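Local coordinates for alpha-glucosidase (Pseudoalteromonas sp. K8, PDB 5HQA), which hydrolyses alpha-glucosides as a chloride-activated glycoside hydrolase of family 97, here with acarbose, calcium and magnesium bound, at residues Q516-V521 / G588-E593; S360-N365 / N395-D400. All coordinates share one frame; numbering follows the deposited sequence.

Contact 1 (Q516-V521 / G588-E593); sequences QLALYV and GAVTDE. With MG (magnesium ion), chain F.
The seam between the TIM-barrel region and the C-terminal beta domain is where helix 513-522 meets strand 585-591, with Ala-518, Leu-519 and Val-521 meeting Gly-588, Ala-589 and Val-590. The axes of the two short segments come within 6.4 Å with 124° between their directions, and no hydrogen bond crosses. Ala-518 sits at the middle: its CB lies 3.3 Å from Ala-589 O and 3.7 Å from Val-590 CG1. The same Val-590 CG1, turned towards the helix by chi1 -61°, also has Leu-519 CD2 at 4.4 Å, a looser touch. At the other end Val-521 puts CG1 3.5 Å from Gly-588 N. Gly-588, with no side chain, lets the strand backbone come close, its CA 4.1 Å from Ala-518 O. Ile-475 of helix 474-478 covers Leu-519 and Val-590, while Val-521 also packs on Phe-546.

Past the strand end, Asp-592 binds the magnesium ion through OD2 at 2.1 Å, with Gly-565 O, Asp-566 OD1 and three waters completing six ligands. Glu-593 holds no direct metal bond; its chain, bent at chi2 (-76°), brings the carboxylate alongside the ion, where OE1 accepts from water 1 at 2.7 Å and OE2 from water 2. Asp-592 OD1 is paired with Arg-596. The whole is a helix of the barrel region packed against an inner strand of the C-terminal sheet, with a hydrated magnesium site beyond the end of that strand, built from neighbouring turns.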
loop_
_atom_site.group_PDB
_atom_site.type_symbol
_atom_site.label_atom_id
_atom_site.label_comp_id
_atom_site.label_asym_id
_atom_site.label_seq_id
_atom_site.Cartn_x
_atom_site.Cartn_y
_atom_site.Cartn_z
ATOM N N GLN A 516 -11.118 -14.166 7.610
ATOM C CA GLN A 516 -9.668 -14.312 7.525
ATOM C C GLN A 516 -9.251 -14.950 6.206
ATOM O O GLN A 516 -8.215 -14.589 5.638
ATOM C CB GLN A 516 -9.141 -15.133 8.700
ATOM C CG GLN A 516 -9.231 -14.421 10.044
ATOM C CD GLN A 516 -8.400 -13.155 10.076
ATOM O OE1 GLN A 516 -7.212 -13.169 9.735
ATOM N NE2 GLN A 516 -9.030 -12.042 10.450
ATOM N N LEU A 517 -10.047 -15.902 5.700
ATOM C CA LEU A 517 -9.741 -16.506 4.404
ATOM C C LEU A 517 -9.963 -15.513 3.267
ATOM O O LEU A 517 -9.161 -15.441 2.324
ATOM C CB LEU A 517 -10.602 -17.748 4.192
ATOM C CG LEU A 517 -10.438 -18.859 5.222
ATOM C CD1 LEU A 517 -11.396 -19.995 4.913
ATOM C CD2 LEU A 517 -9.001 -19.352 5.228
ATOM N N ALA A 518 -11.048 -14.743 3.343
ATOM C CA ALA A 518 -11.366 -13.787 2.289
ATOM C C ALA A 518 -10.252 -12.765 2.081
ATOM O O ALA A 518 -10.086 -12.247 0.967
ATOM C CB ALA A 518 -12.678 -13.080 2.624
ATOM N N LEU A 519 -9.479 -12.459 3.132
ATOM C CA LEU A 519 -8.431 -11.444 3.013
ATOM C C LEU A 519 -7.438 -11.767 1.904
ATOM O O LEU A 519 -6.842 -10.854 1.324
ATOM C CB LEU A 519 -7.679 -11.299 4.331
ATOM C CG LEU A 519 -8.488 -10.820 5.530
ATOM C CD1 LEU A 519 -7.584 -10.685 6.755
ATOM C CD2 LEU A 519 -9.186 -9.503 5.210
ATOM N N TYR A 520 -7.222 -13.052 1.609
ATOM C CA TYR A 520 -6.226 -13.418 0.609
ATOM C C TYR A 520 -6.632 -12.985 -0.788
ATOM O O TYR A 520 -5.776 -12.908 -1.676
ATOM C CB TYR A 520 -5.963 -14.935 0.652
ATOM C CG TYR A 520 -5.170 -15.314 1.882
ATOM C CD1 TYR A 520 -3.783 -15.317 1.859
ATOM C CD2 TYR A 520 -5.807 -15.604 3.075
ATOM C CE1 TYR A 520 -3.050 -15.627 2.987
ATOM C CE2 TYR A 520 -5.082 -15.910 4.215
ATOM C CZ TYR A 520 -3.703 -15.922 4.164
ATOM O OH TYR A 520 -2.982 -16.220 5.295
ATOM N N VAL A 521 -7.915 -12.717 -1.013
ATOM C CA VAL A 521 -8.360 -12.192 -2.289
ATOM C C VAL A 521 -8.742 -10.719 -2.196
ATOM O O VAL A 521 -8.609 -9.996 -3.188
ATOM C CB VAL A 521 -9.529 -13.028 -2.857
ATOM C CG1 VAL A 521 -9.798 -12.655 -4.324
ATOM C CG2 VAL A 521 -9.220 -14.516 -2.732
ATOM N N GLY A 588 -13.097 -13.030 -3.084
ATOM C CA GLY A 588 -13.132 -12.759 -1.663
ATOM C C GLY A 588 -14.106 -11.632 -1.389
ATOM O O GLY A 588 -14.182 -10.668 -2.160
ATOM N N ALA A 589 -14.878 -11.748 -0.312
ATOM C CA ALA A 589 -15.791 -10.689 0.098
ATOM C C ALA A 589 -15.703 -10.529 1.610
ATOM O O ALA A 589 -15.559 -11.520 2.328
ATOM C CB ALA A 589 -17.235 -10.999 -0.322
ATOM N N VAL A 590 -15.762 -9.284 2.090
ATOM C CA VAL A 590 -15.822 -9.020 3.524
ATOM C C VAL A 590 -16.856 -7.934 3.784
ATOM O O VAL A 590 -17.180 -7.125 2.910
ATOM C CB VAL A 590 -14.464 -8.599 4.138
ATOM C CG1 VAL A 590 -13.413 -9.704 3.953
ATOM C CG2 VAL A 590 -13.996 -7.275 3.558
ATOM N N THR A 591 -17.372 -7.925 5.008
ATOM C CA THR A 591 -18.275 -6.877 5.445
ATOM C C THR A 591 -17.694 -6.193 6.683
ATOM O O THR A 591 -16.618 -6.546 7.173
ATOM C CB THR A 591 -19.667 -7.445 5.724
ATOM O OG1 THR A 591 -20.565 -6.376 6.052
ATOM C CG2 THR A 591 -19.603 -8.455 6.885
ATOM N N ASP A 592 -18.429 -5.200 7.178
ATOM C CA ASP A 592 -18.058 -4.458 8.381
ATOM C C ASP A 592 -18.756 -5.064 9.596
ATOM O O ASP A 592 -18.912 -6.286 9.674
ATOM C CB ASP A 592 -18.410 -2.972 8.215
ATOM C CG ASP A 592 -19.898 -2.747 7.894
ATOM O OD1 ASP A 592 -20.657 -3.739 7.876
ATOM O OD2 ASP A 592 -20.309 -1.579 7.674
ATOM N N GLU A 593 -19.211 -4.231 10.538
ATOM C CA GLU A 593 -19.863 -4.780 11.726
ATOM C C GLU A 593 -21.241 -5.368 11.429
ATOM O O GLU A 593 -21.796 -6.068 12.289
ATOM C CB GLU A 593 -19.978 -3.704 12.815
ATOM C CG GLU A 593 -21.044 -2.626 12.540
ATOM C CD GLU A 593 -20.616 -1.600 11.486
ATOM O OE1 GLU A 593 -19.413 -1.544 11.132
ATOM O OE2 GLU A 593 -21.493 -0.844 11.006
HETATM MG MG MG F . -19.819 0.451 7.598
HETATM O O HOH W 1 -18.902 0.489 9.408
HETATM O O HOH W 2 -21.626 0.684 8.617
HETATM O O HOH W 3 -19.567 2.513 7.529
#

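Contact 2 (S360-N365 / N395-D400)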
loop_
_atom_site.group_PDB
_atom_site.type_symbol
_atom_site.label_atom_id
_atom_site.label_comp_id
_atom_site.label_asym_id
_atom_site.label_seq_id
_atom_site.Cartn_x
_atom_site.Cartn_y
_atom_site.Cartn_z
ATOM N N SER A 360 14.483 0.268 14.403
ATOM C CA SER A 360 13.936 1.095 15.484
ATOM C C SER A 360 14.201 2.578 15.232
ATOM O O SER A 360 14.494 3.348 16.148
ATOM C CB SER A 360 14.477 0.670 16.848
ATOM O OG SER A 360 13.886 -0.551 17.245
ATOM N N GLY A 361 14.114 2.977 13.966
ATOM C CA GLY A 361 14.182 4.368 13.602
ATOM C C GLY A 361 15.568 4.925 13.351
ATOM O O GLY A 361 15.673 6.042 12.830
ATOM N N ASN A 362 16.636 4.205 13.697
ATOM C CA ASN A 362 17.977 4.753 13.497
ATOM C C ASN A 362 18.459 4.327 12.119
ATOM O O ASN A 362 19.014 3.237 11.946
ATOM C CB ASN A 362 18.940 4.305 14.588
ATOM C CG ASN A 362 20.319 4.937 14.433
ATOM O OD1 ASN A 362 20.733 5.311 13.326
ATOM N ND2 ASN A 362 21.040 5.058 15.545
ATOM N N VAL A 363 18.286 5.212 11.135
ATOM C CA VAL A 363 18.600 4.830 9.765
ATOM C C VAL A 363 20.084 4.963 9.458
ATOM O O VAL A 363 20.558 4.360 8.487
ATOM C CB VAL A 363 17.751 5.637 8.765
ATOM C CG1 VAL A 363 16.268 5.305 8.972
ATOM C CG2 VAL A 363 17.995 7.139 8.927
ATOM N N SER A 364 20.837 5.717 10.258
ATOM C CA SER A 364 22.269 5.826 10.002
ATOM C C SER A 364 23.001 4.569 10.440
ATOM O O SER A 364 23.928 4.121 9.760
ATOM C CB SER A 364 22.840 7.053 10.710
ATOM O OG SER A 364 22.297 8.239 10.153
ATOM N N ASN A 365 22.595 3.989 11.575
ATOM C CA ASN A 365 23.160 2.714 12.002
ATOM C C ASN A 365 22.867 1.616 10.989
ATOM O O ASN A 365 23.697 0.726 10.770
ATOM C CB ASN A 365 22.612 2.332 13.378
ATOM C CG ASN A 365 23.128 0.986 13.854
ATOM O OD1 ASN A 365 24.333 0.786 13.985
ATOM N ND2 ASN A 365 22.215 0.056 14.123
ATOM N N ASN A 395 10.337 11.087 14.367
ATOM C CA ASN A 395 11.457 10.667 15.209
ATOM C C ASN A 395 12.349 9.616 14.550
ATOM O O ASN A 395 13.020 8.844 15.240
ATOM C CB ASN A 395 10.951 10.171 16.561
ATOM C CG ASN A 395 10.611 11.310 17.482
ATOM O OD1 ASN A 395 11.476 11.825 18.178
ATOM N ND2 ASN A 395 9.358 11.752 17.451
ATOM N N ILE A 396 12.388 9.581 13.216
ATOM C CA ILE A 396 13.528 8.965 12.551
ATOM C C ILE A 396 14.795 9.628 13.082
ATOM O O ILE A 396 14.858 10.853 13.224
ATOM C CB ILE A 396 13.416 9.128 11.023
ATOM C CG1 ILE A 396 12.285 8.261 10.453
ATOM C CG2 ILE A 396 14.761 8.815 10.341
ATOM C CD1 ILE A 396 12.580 6.762 10.482
ATOM N N LYS A 397 15.808 8.826 13.387
ATOM C CA LYS A 397 17.090 9.344 13.845
ATOM C C LYS A 397 18.128 9.166 12.745
ATOM O O LYS A 397 18.336 8.047 12.256
ATOM C CB LYS A 397 17.541 8.633 15.118
ATOM C CG LYS A 397 18.903 9.086 15.633
ATOM C CD LYS A 397 19.277 8.293 16.883
ATOM C CE LYS A 397 20.663 8.632 17.362
ATOM N NZ LYS A 397 20.965 7.949 18.646
ATOM N N ARG A 398 18.772 10.267 12.351
ATOM C CA ARG A 398 19.946 10.209 11.491
ATOM C C ARG A 398 21.088 10.960 12.159
ATOM O O ARG A 398 20.878 11.822 13.014
ATOM C CB ARG A 398 19.678 10.795 10.099
ATOM C CG ARG A 398 19.483 12.299 10.099
ATOM C CD ARG A 398 19.187 12.825 8.701
ATOM N NE ARG A 398 18.999 14.272 8.713
ATOM C CZ ARG A 398 19.942 15.149 8.381
ATOM N NH1 ARG A 398 19.678 16.448 8.428
ATOM N NH2 ARG A 398 21.141 14.726 7.994
ATOM N N ILE A 399 22.309 10.604 11.769
ATOM C CA ILE A 399 23.515 11.293 12.207
ATOM C C ILE A 399 24.019 12.092 11.016
ATOM O O ILE A 399 24.286 11.516 9.954
ATOM C CB ILE A 399 24.583 10.310 12.704
ATOM C CG1 ILE A 399 24.013 9.399 13.792
ATOM C CG2 ILE A 399 25.783 11.066 13.226
ATOM C CD1 ILE A 399 23.584 10.131 15.041
ATOM N N ASP A 400 24.149 13.409 11.176
ATOM C CA ASP A 400 24.539 14.217 10.028
ATOM C C ASP A 400 26.055 14.172 9.832
ATOM O O ASP A 400 26.786 13.509 10.573
ATOM C CB ASP A 400 23.988 15.646 10.147
ATOM C CG ASP A 400 24.710 16.527 11.181
ATOM O OD1 ASP A 400 25.800 16.196 11.708
ATOM O OD2 ASP A 400 24.154 17.617 11.446
#
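Backbone bonds join Gly-361 and Val-363 to Lys-397, one from each direction. Lys-397 N donates to Gly-361 O at 2.8 Å, arriving 36° out of the carbonyl plane, and Lys-397 O takes Val-363 N at 3.0 Å, nearly in line with its C=O. Together they make a single parallel bridge of Asn-362 with Lys-397, supported by a CA-H...O contact from Asn-362 CA.

Side-chain polar bonds extend it. Ser-364 OG, carried across to the strand by chi1 -66°, receives Ile-399 N at 2.9 Å with an almost straight 169° at the hydrogen. Asn-362 is the N-cap of helix 363-379: its OD1 accepts from Asn-365 N at 2.9 Å. Its ND2 lies 3.9 Å from CD of the extended Lys-397 chain, and both side chains reach Asp-326, by a hydrogen bond and a salt bridge respectively.

Apolar contact is smaller: Val-363 CG2 meets Ile-396 CG2 at 3.9 Å, the two chains crossing near a right angle, with Met-415 touching both.

The bonds run in both directions between the segments and use main chain and hydroxyl alike, which implies that the beginning of the helix is fixed to the hairpin strand mainly by polar contacts.

Contact 2 comes first along the chain and is complete before contact 1 begins. Their centres lie 37 Å apart on opposite sides of the chain's centre, with nearest atoms about 26 Å from each other, and they share no helix, strand or sheet. Both draw on the TIM-barrel region: 360-365 follows barrel strand 352-358 and meets the hairpin of 396-399 and 405-408, whereas 516-521 comes late in it and packs on the six-stranded sheet of the C-terminal domain. With Gly-361 about 11 Å from the bound acarbose unit, contact 2 lies on the active-site side of the barrel without touching the sugar; contact 1 joins two domains, its strand running on to the magnesium site.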